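Local coordinates for zinc uptake regulation protein (Escherichia coli, PDB 4MTE) that represses zinc-uptake genes by binding their operator DNA as a winged-helix regulator of the Fur family, with zinc as its cofactor, at residues D[77-81]-D[96-102]; D[9-13]-D[87-91]. All blocks are in the same frame, centred on the assembly; numbering follows the deposited sequence.

Contact 1 (D[77-81]-D[96-102]); sequences HKVES and HTSAMFI. With ZN (zinc ion), chain N; nucleotides of chain F.
His77 and His96 reach for one zinc ion from opposite directions, each through NE2: zinc lies 2.0 Å from His77 NE2 and 2.0 Å from His96 NE2. The two rings meet rim to rim, their planes at 85°, and the NE2 atoms come close because they share the metal, not through a hydrogen bond. Cys88 and Glu111 complete the site. His77 CG stands anti to its carbonyl carbon (chi1 -64°), which carries the ring across to the metal. Ser98 OG lies over one face of that ring, offset toward its rim.

Apolar contacts continue from there. Met100, bent at chi2 (-69°), brings CE obliquely to His77 CD2 at 3.4 Å. Farther along, Val79 CG1 packs on Ile102 CD1 at 3.6 Å, and Ser81 OG, held by His140 and Glu138, borders the same methyl.

Lys78 points the other way, its NZ donating a 2.7 Å hydrogen bond to OP1 of DA21 of chain F, so neighbouring residues hold metal and DNA backbone.

Strand 76-79, an outer strand of the winged-helix sheet, thus faces strand 99-103, the middle strand of the second sheet, between strands 109-112 and 131-140.

Contact 2 (D[9-13]-D[87-91]); sequences LLAQA and LCHLF. With ZN (zinc ion), chain N.
Leu9 and His89 mark the closest backbone approach, CA to CA 7.4 Å, where a turn of helix 6-20 lies against the irregular chain leaving strand 84-87. This is the winged-helix domain of a Fur-family repressor, with its N-terminal helix packed on the zinc-binding loop that follows the wing. No hydrogen bond crosses between the two segments; the join is largely apolar.

Leu9 does most of the work by splitting its two methyls. CD2 sits over one face of the Phe91 ring in a CH-pi contact, 4.0 Å from the centroid and 23° off the ring normal. CD1 turns to the loop, 3.7 Å from Cys88 O and 4.1 Å from Leu87 CD2, and approaches the His89 ring obliquely. Phe91 CG lies between its backbone N and carbonyl carbon (chi1 66°), directing the ring at the helix. There it also meets Gln12 CG and Ala13 CB, while Phe75 packs against the same ring. Leu32 of helix 26-36 touches Leu10, Ala13 and Leu87, so that helix packs against both segments.

On the metal side, Cys88 SG binds zinc at 2.2 Å and accepts a weak hydrogen bond from Leu90 N. At the helix, Leu9 O accepts the backbone bond from Ala13 N at 2.7 Å and meets the edge of the Phe91 ring in its plane, 3.2 Å from CZ.

One zinc ion ties the two contacts together: contact 1 gives it two imidazole nitrogens, contact 2 a thiolate sulfur. The segments alternate along the chain, 9-13, 77-81, 87-91, then 96-102, and the centres lie 15 Å apart. Contact 2 is mostly buried and apolar, a helix set on a loop within the DNA-binding part. Contact 1 is only partly buried and more polar, bridging two sheets through metal ligands, with a DNA phosphate on the far side of its first strand. Because its ligands come from the winged-helix part (His77, Cys88) and from the side of the second sheet (His96, Glu111), the zinc probably helps set how the two parts are placed, consistent with zinc-dependent operator binding.

Contact 1 (D[77-81]-D[96-102])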
# COMPACT_ATOMS: atom_id res chain seq x y z
N HIS D 77 26.57 9.00 -0.10
CA HIS D 77 26.37 7.61 0.30
C HIS D 77 24.88 7.32 0.38
O HIS D 77 24.09 8.19 0.75
CB HIS D 77 27.00 7.33 1.66
CG HIS D 77 28.49 7.48 1.68
ND1 HIS D 77 29.33 6.67 0.95
CD2 HIS D 77 29.29 8.33 2.36
CE1 HIS D 77 30.58 7.03 1.16
NE2 HIS D 77 30.58 8.03 2.02
N LYS D 78 24.53 6.09 0.02
CA LYS D 78 23.18 5.60 0.20
C LYS D 78 23.09 4.93 1.57
O LYS D 78 23.93 4.09 1.91
CB LYS D 78 22.83 4.59 -0.89
CG LYS D 78 21.41 4.06 -0.80
CD LYS D 78 21.16 3.00 -1.86
CE LYS D 78 19.72 2.53 -1.86
NZ LYS D 78 18.79 3.62 -2.26
N VAL D 79 22.08 5.30 2.34
CA VAL D 79 21.81 4.65 3.62
C VAL D 79 20.81 3.51 3.37
O VAL D 79 19.63 3.76 3.12
CB VAL D 79 21.23 5.65 4.65
CG1 VAL D 79 21.20 5.02 6.04
CG2 VAL D 79 22.04 6.95 4.65
N GLU D 80 21.30 2.28 3.44
CA GLU D 80 20.56 1.10 2.99
C GLU D 80 19.48 0.62 3.96
O GLU D 80 18.49 0.02 3.53
CB GLU D 80 21.53 -0.05 2.74
CG GLU D 80 22.61 0.24 1.71
CD GLU D 80 22.10 0.22 0.28
OE1 GLU D 80 20.88 0.10 0.08
OE2 GLU D 80 22.94 0.31 -0.64
N SER D 81 19.67 0.84 5.26
CA SER D 81 18.70 0.39 6.25
C SER D 81 17.43 1.21 6.14
O SER D 81 16.32 0.71 6.31
CB SER D 81 19.28 0.49 7.66
OG SER D 81 19.57 1.83 8.00
N HIS D 96 37.22 5.78 1.01
CA HIS D 96 37.24 5.33 2.39
C HIS D 96 36.19 4.27 2.69
O HIS D 96 35.28 4.03 1.88
CB HIS D 96 36.97 6.54 3.29
CG HIS D 96 35.68 7.24 2.97
ND1 HIS D 96 35.54 8.05 1.87
CD2 HIS D 96 34.48 7.24 3.60
CE1 HIS D 96 34.31 8.53 1.83
NE2 HIS D 96 33.65 8.05 2.87
N THR D 97 36.32 3.65 3.85
CA THR D 97 35.26 2.85 4.44
C THR D 97 34.63 3.71 5.53
O THR D 97 35.30 4.58 6.09
CB THR D 97 35.79 1.55 5.07
OG1 THR D 97 34.69 0.79 5.60
CG2 THR D 97 36.79 1.84 6.20
N SER D 98 33.36 3.48 5.83
CA SER D 98 32.68 4.30 6.82
C SER D 98 31.54 3.56 7.50
O SER D 98 30.96 2.63 6.95
CB SER D 98 32.12 5.56 6.17
OG SER D 98 31.07 5.25 5.27
N ALA D 99 31.24 4.00 8.72
CA ALA D 99 30.09 3.50 9.47
C ALA D 99 29.16 4.68 9.73
O ALA D 99 29.58 5.72 10.23
CB ALA D 99 30.55 2.87 10.78
N MET D 100 27.89 4.51 9.38
CA MET D 100 26.89 5.55 9.57
C MET D 100 26.20 5.37 10.91
O MET D 100 25.69 4.29 11.20
CB MET D 100 25.86 5.50 8.44
CG MET D 100 26.44 5.75 7.07
SD MET D 100 26.97 7.45 6.85
CE MET D 100 27.84 7.33 5.29
N PHE D 101 26.20 6.42 11.72
CA PHE D 101 25.46 6.41 12.97
C PHE D 101 24.20 7.23 12.81
O PHE D 101 24.26 8.42 12.49
CB PHE D 101 26.33 6.92 14.11
CG PHE D 101 27.43 5.98 14.49
CD1 PHE D 101 27.29 5.11 15.56
CD2 PHE D 101 28.60 5.94 13.74
CE1 PHE D 101 28.31 4.24 15.89
CE2 PHE D 101 29.61 5.06 14.07
CZ PHE D 101 29.47 4.21 15.15
N ILE D 102 23.06 6.58 13.03
CA ILE D 102 21.75 7.10 12.66
C ILE D 102 20.84 7.23 13.87
O ILE D 102 20.62 6.26 14.60
CB ILE D 102 21.06 6.14 11.66
CG1 ILE D 102 21.93 5.92 10.41
CG2 ILE D 102 19.67 6.65 11.26
CD1 ILE D 102 21.53 4.71 9.59
ZN ZN N . 31.93 9.09 3.08
P DA F 21 15.05 4.11 -3.29
OP1 DA F 21 16.16 3.24 -2.83
OP2 DA F 21 15.13 5.58 -3.12
O5' DA F 21 14.82 3.81 -4.83
C5' DA F 21 14.65 2.46 -5.22
C4' DA F 21 14.36 2.35 -6.71
O4' DA F 21 13.08 2.94 -7.00
C3' DA F 21 15.35 3.05 -7.63
O3' DA F 21 16.12 2.04 -8.27
C2' DA F 21 14.49 3.86 -8.60
C1' DA F 21 13.10 3.29 -8.37
N9 DA F 21 11.98 4.19 -8.63
C8 DA F 21 11.58 5.28 -7.91
N7 DA F 21 10.52 5.88 -8.41
C5 DA F 21 10.20 5.12 -9.52
C6 DA F 21 9.18 5.21 -10.49
N6 DA F 21 8.23 6.16 -10.51
N1 DA F 21 9.18 4.29 -11.46
C2 DA F 21 10.11 3.33 -11.48
N3 DA F 21 11.11 3.14 -10.63
C4 DA F 21 11.09 4.07 -9.67

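Contact 2 (D[9-13]-D[87-91])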
# COMPACT_ATOMS: atom_id res chain seq x y z
N LEU D 9 33.59 21.37 0.68
CA LEU D 9 33.29 20.10 0.02
C LEU D 9 32.73 20.33 -1.38
O LEU D 9 33.06 19.59 -2.31
CB LEU D 9 32.29 19.28 0.85
CG LEU D 9 32.80 18.65 2.15
CD1 LEU D 9 31.66 17.96 2.88
CD2 LEU D 9 33.94 17.66 1.88
N LEU D 10 31.90 21.35 -1.53
CA LEU D 10 31.29 21.66 -2.83
C LEU D 10 32.35 22.15 -3.80
O LEU D 10 32.43 21.68 -4.94
CB LEU D 10 30.20 22.71 -2.67
CG LEU D 10 29.12 22.39 -1.63
CD1 LEU D 10 28.10 23.52 -1.55
CD2 LEU D 10 28.44 21.06 -1.94
N ALA D 11 33.16 23.11 -3.35
CA ALA D 11 34.28 23.59 -4.16
C ALA D 11 35.16 22.41 -4.58
O ALA D 11 35.49 22.23 -5.76
CB ALA D 11 35.09 24.61 -3.38
N GLN D 12 35.51 21.60 -3.58
CA GLN D 12 36.31 20.40 -3.79
C GLN D 12 35.64 19.46 -4.79
O GLN D 12 36.32 18.87 -5.64
CB GLN D 12 36.52 19.69 -2.45
CG GLN D 12 37.42 18.46 -2.51
CD GLN D 12 38.85 18.78 -2.93
OE1 GLN D 12 39.48 17.99 -3.64
NE2 GLN D 12 39.36 19.92 -2.47
N ALA D 13 34.32 19.33 -4.71
CA ALA D 13 33.57 18.48 -5.63
C ALA D 13 33.70 18.99 -7.06
O ALA D 13 34.01 18.23 -7.98
CB ALA D 13 32.10 18.42 -5.22
N LEU D 87 25.17 13.23 2.16
CA LEU D 87 26.43 13.76 1.70
C LEU D 87 27.57 13.08 2.45
O LEU D 87 27.46 12.80 3.64
CB LEU D 87 26.48 15.27 1.93
CG LEU D 87 27.71 16.01 1.40
CD1 LEU D 87 27.76 15.98 -0.12
CD2 LEU D 87 27.72 17.44 1.92
N CYS D 88 28.66 12.80 1.73
CA CYS D 88 29.88 12.30 2.35
C CYS D 88 30.72 13.48 2.82
O CYS D 88 31.02 14.38 2.03
CB CYS D 88 30.67 11.46 1.36
SG CYS D 88 32.30 10.99 1.96
N HIS D 89 31.09 13.48 4.10
CA HIS D 89 31.91 14.55 4.67
C HIS D 89 33.37 14.09 4.77
O HIS D 89 34.12 14.59 5.60
CB HIS D 89 31.39 14.94 6.05
CG HIS D 89 29.97 15.43 6.04
ND1 HIS D 89 29.64 16.75 5.85
CD2 HIS D 89 28.80 14.76 6.20
CE1 HIS D 89 28.33 16.88 5.89
NE2 HIS D 89 27.79 15.69 6.10
N LEU D 90 33.75 13.16 3.90
CA LEU D 90 35.07 12.54 3.96
C LEU D 90 35.64 12.20 2.58
O LEU D 90 36.48 11.31 2.47
CB LEU D 90 35.01 11.25 4.78
CG LEU D 90 34.53 11.33 6.23
CD1 LEU D 90 34.36 9.92 6.78
CD2 LEU D 90 35.50 12.12 7.09
N PHE D 91 35.18 12.88 1.53
CA PHE D 91 35.66 12.57 0.18
C PHE D 91 36.84 13.45 -0.23
O PHE D 91 37.35 13.31 -1.34
CB PHE D 91 34.51 12.64 -0.85
CG PHE D 91 33.94 14.02 -1.05
CD1 PHE D 91 34.65 15.00 -1.72
CD2 PHE D 91 32.66 14.33 -0.60
CE1 PHE D 91 34.12 16.26 -1.91
CE2 PHE D 91 32.13 15.59 -0.79
CZ PHE D 91 32.86 16.55 -1.45
ZN ZN N . 31.93 9.09 3.08